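Local coordinates for sensor protein (Geobacter sulfurreducens, PDB 3H7M) that is probably a membrane-bound histidine kinase that autophosphorylates on histidine using ATP, represented here by its sensor domain, which resembles periplasmic binding proteins, at residues N37-R42 against A226-V231. Numbering follows the deposited sequence.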
ATOM      1  N   ASN A  37      -3.583  -7.946   3.391  1.00 32.19           N
ATOM      2  CA  ASN A  37      -4.047  -7.110   4.493  1.00 34.43           C
ATOM      3  C   ASN A  37      -5.327  -7.656   5.100  1.00 38.05           C
ATOM      4  O   ASN A  37      -5.448  -7.797   6.323  1.00 38.33           O
ATOM      5  CB  ASN A  37      -4.280  -5.658   4.027  1.00 30.01           C
ATOM      6  CG  ASN A  37      -2.984  -4.956   3.539  1.00 24.48           C
ATOM      7  OD1 ASN A  37      -1.889  -5.508   3.585  1.00 25.36           O
ATOM      8  ND2 ASN A  37      -3.130  -3.729   3.080  1.00 27.74           N
ATOM      9  N   VAL A  38      -6.271  -7.974   4.228  1.00 37.99           N
ATOM     10  CA  VAL A  38      -7.585  -8.493   4.610  1.00 32.45           C
ATOM     11  C   VAL A  38      -7.471  -9.783   5.418  1.00 26.43           C
ATOM     12  O   VAL A  38      -8.051  -9.936   6.487  1.00 40.95           O
ATOM     13  CB  VAL A  38      -8.426  -8.702   3.318  1.00 34.11           C
ATOM     14  CG1 VAL A  38      -9.720  -9.450   3.597  1.00 32.78           C
ATOM     15  CG2 VAL A  38      -8.758  -7.332   2.735  1.00 35.26           C
ATOM     16  N   GLU A  39      -6.698 -10.704   4.906  1.00 28.78           N
ATOM     17  CA  GLU A  39      -6.494 -11.962   5.571  1.00 32.52           C
ATOM     18  C   GLU A  39      -5.837 -11.713   6.942  1.00 38.00           C
ATOM     19  O   GLU A  39      -6.178 -12.341   7.952  1.00 32.84           O
ATOM     20  CB  GLU A  39      -5.594 -12.808   4.694  1.00 36.24           C
ATOM     21  CG  GLU A  39      -5.887 -14.270   4.754  1.00 55.89           C
ATOM     22  CD  GLU A  39      -5.447 -14.984   3.500  1.00 57.09           C
ATOM     23  OE1 GLU A  39      -5.799 -14.480   2.403  1.00 44.49           O
ATOM     24  OE2 GLU A  39      -4.773 -16.041   3.626  1.00 53.32           O
ATOM     25  N   LEU A  40      -4.881 -10.792   6.961  1.00 32.25           N
ATOM     26  CA  LEU A  40      -4.176 -10.447   8.187  1.00 34.91           C
ATOM     27  C   LEU A  40      -5.171  -9.857   9.200  1.00 33.66           C
ATOM     28  O   LEU A  40      -5.242 -10.271  10.354  1.00 38.37           O
ATOM     29  CB  LEU A  40      -3.085  -9.437   7.856  1.00 35.70           C
ATOM     30  CG  LEU A  40      -1.718  -9.703   8.483  1.00 50.28           C
ATOM     31  CD1 LEU A  40      -1.343 -11.175   8.328  1.00 42.46           C
ATOM     32  CD2 LEU A  40      -0.683  -8.814   7.810  1.00 45.47           C
ATOM     33  N   THR A  41      -5.938  -8.883   8.749  1.00 31.51           N
ATOM     34  CA  THR A  41      -6.931  -8.264   9.589  1.00 35.17           C
ATOM     35  C   THR A  41      -7.964  -9.272  10.084  1.00 38.65           C
ATOM     36  O   THR A  41      -8.325  -9.253  11.247  1.00 41.26           O
ATOM     37  CB  THR A  41      -7.646  -7.172   8.844  1.00 31.41           C
ATOM     38  OG1 THR A  41      -6.727  -6.114   8.597  1.00 31.48           O
ATOM     39  CG2 THR A  41      -8.845  -6.653   9.670  1.00 31.39           C
ATOM     40  N   ARG A  42      -8.441 -10.153   9.211  1.00 36.51           N
ATOM     41  CA  ARG A  42      -9.418 -11.123   9.666  1.00 33.15           C
ATOM     42  C   ARG A  42      -8.792 -12.024  10.695  1.00 36.13           C
ATOM     43  O   ARG A  42      -9.437 -12.381  11.689  1.00 34.24           O
ATOM     44  CB  ARG A  42      -9.959 -11.985   8.522  1.00 36.56           C
ATOM     45  CG  ARG A  42     -10.911 -11.255   7.583  1.00 46.40           C
ATOM     46  CD  ARG A  42     -11.775 -12.231   6.788  1.00 42.02           C
ATOM     47  NE  ARG A  42     -12.705 -11.542   5.890  1.00 50.40           N
ATOM     48  CZ  ARG A  42     -12.589 -11.527   4.563  1.00 50.23           C
ATOM     49  NH1 ARG A  42     -11.587 -12.170   3.973  1.00 51.05           N
ATOM     50  NH2 ARG A  42     -13.464 -10.862   3.822  1.00 50.48           N
ATOM     51  N   ALA A 226       3.116 -16.503   3.335  1.00 33.33           N
ATOM     52  CA  ALA A 226       3.606 -17.408   2.307  1.00 37.14           C
ATOM     53  C   ALA A 226       2.617 -17.522   1.142  1.00 42.40           C
ATOM     54  O   ALA A 226       3.009 -17.793   0.017  1.00 47.43           O
ATOM     55  CB  ALA A 226       3.881 -18.780   2.908  1.00 27.42           C
ATOM     56  N   LYS A 227       1.335 -17.310   1.422  0.50 45.07           N
ATOM     57  CA  LYS A 227       0.300 -17.396   0.396  0.50 43.62           C
ATOM     58  C   LYS A 227       0.533 -16.385  -0.723  0.50 44.29           C
ATOM     59  O   LYS A 227       0.398 -16.713  -1.909  0.50 41.61           O
ATOM     60  CB  LYS A 227      -1.083 -17.166   1.024  0.50 44.46           C
ATOM     61  CG  LYS A 227      -2.256 -17.127   0.042  0.50 43.33           C
ATOM     62  CD  LYS A 227      -3.589 -17.029   0.791  0.50 42.14           C
ATOM     63  CE  LYS A 227      -4.805 -17.080  -0.143  0.50 29.99           C
ATOM     64  NZ  LYS A 227      -6.069 -17.000   0.644  0.50 21.68           N
ATOM     65  N   TRP A 228       0.887 -15.162  -0.341  1.00 43.27           N
ATOM     66  CA  TRP A 228       1.122 -14.099  -1.302  1.00 44.25           C
ATOM     67  C   TRP A 228       2.595 -13.911  -1.664  1.00 48.39           C
ATOM     68  O   TRP A 228       3.335 -13.195  -0.977  1.00 47.56           O
ATOM     69  CB  TRP A 228       0.511 -12.815  -0.772  1.00 43.26           C
ATOM     70  CG  TRP A 228      -0.878 -13.038  -0.204  1.00 37.79           C
ATOM     71  CD1 TRP A 228      -1.187 -13.492   1.041  1.00 44.51           C
ATOM     72  CD2 TRP A 228      -2.137 -12.798  -0.864  1.00 49.35           C
ATOM     73  NE1 TRP A 228      -2.559 -13.542   1.212  1.00 51.93           N
ATOM     74  CE2 TRP A 228      -3.167 -13.125   0.062  1.00 42.66           C
ATOM     75  CE3 TRP A 228      -2.497 -12.338  -2.144  1.00 44.21           C
ATOM     76  CZ2 TRP A 228      -4.527 -13.005  -0.246  1.00 51.05           C
ATOM     77  CZ3 TRP A 228      -3.864 -12.217  -2.456  1.00 45.42           C
ATOM     78  CH2 TRP A 228      -4.858 -12.550  -1.503  1.00 57.23           C
ATOM     79  N   LEU A 229       2.996 -14.568  -2.762  1.00 47.75           N
ATOM     80  CA  LEU A 229       4.372 -14.536  -3.273  1.00 54.37           C
ATOM     81  C   LEU A 229       4.961 -13.139  -3.380  1.00 53.90           C
ATOM     82  O   LEU A 229       4.307 -12.216  -3.875  1.00 46.07           O
ATOM     83  CB  LEU A 229       4.438 -15.183  -4.649  1.00 54.40           C
ATOM     84  CG  LEU A 229       4.098 -16.667  -4.731  1.00 62.37           C
ATOM     85  CD1 LEU A 229       3.754 -17.000  -6.151  1.00 50.80           C
ATOM     86  CD2 LEU A 229       5.267 -17.512  -4.240  1.00 55.86           C
ATOM     87  N   GLY A 230       6.199 -12.999  -2.914  1.00 55.04           N
ATOM     88  CA  GLY A 230       6.878 -11.717  -2.987  1.00 56.09           C
ATOM     89  C   GLY A 230       6.652 -10.804  -1.797  1.00 54.02           C
ATOM     90  O   GLY A 230       7.398  -9.835  -1.602  1.00 50.88           O
ATOM     91  N   VAL A 231       5.614 -11.092  -1.012  1.00 53.43           N
ATOM     92  CA  VAL A 231       5.319 -10.283   0.168  1.00 49.64           C
ATOM     93  C   VAL A 231       6.426 -10.541   1.200  1.00 48.25           C
ATOM     94  O   VAL A 231       6.674 -11.673   1.617  1.00 48.82           O
ATOM     95  CB  VAL A 231       3.921 -10.617   0.737  1.00 40.72           C
ATOM     96  CG1 VAL A 231       3.678  -9.854   2.035  1.00 35.78           C
ATOM     97  CG2 VAL A 231       2.862 -10.235  -0.264  1.00 34.38           C
TER
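E39 on helix 36-48 faces K227 on helix 220-227 and W228 in the loop that follows, with the backbones well apart: the closest CA atoms, those of E39 and K227, are 10.1 Å from each other. The contact lies on the surface of a sensor domain with the fold of family 3 solute-binding proteins, and it joins an early helix to the last one. Side chains alone bridge the gap.

The main bond is a salt bridge. K227 is modelled in two conformers, and its contacts are described for one of them. In this conformer K227 NZ donates to E39 OE1 at 3.1 Å, on the syn side of the carboxylate but 30° out of its plane. A second, weak bond from K227 NZ to E39 OE2 is 3.4 Å long, so the ammonium straddles both oxygens unevenly. K227 reaches this place fully stretched, with CG anti to the backbone N (chi1 176°). The E39 and K227 side chains cross at about a right angle, and K227 CD also approaches E39 OE2.

W228 meets the same carboxylate at the edge of its ring, and the two planes are 60° apart. K227 CG lies over one face of the indole, toward its rim, while P23 also touches W228. From W228 to V231 the chain makes a type II turn, with G230 at a positive phi.

On the inner side of helix 36-48, N37 ND2 bonds to E25 and Y193, and V38 and T41 pack on F54. At the surface, E39 OE1 touches both K227 NZ and the indole rim, 3.3 Å from W228 CZ2.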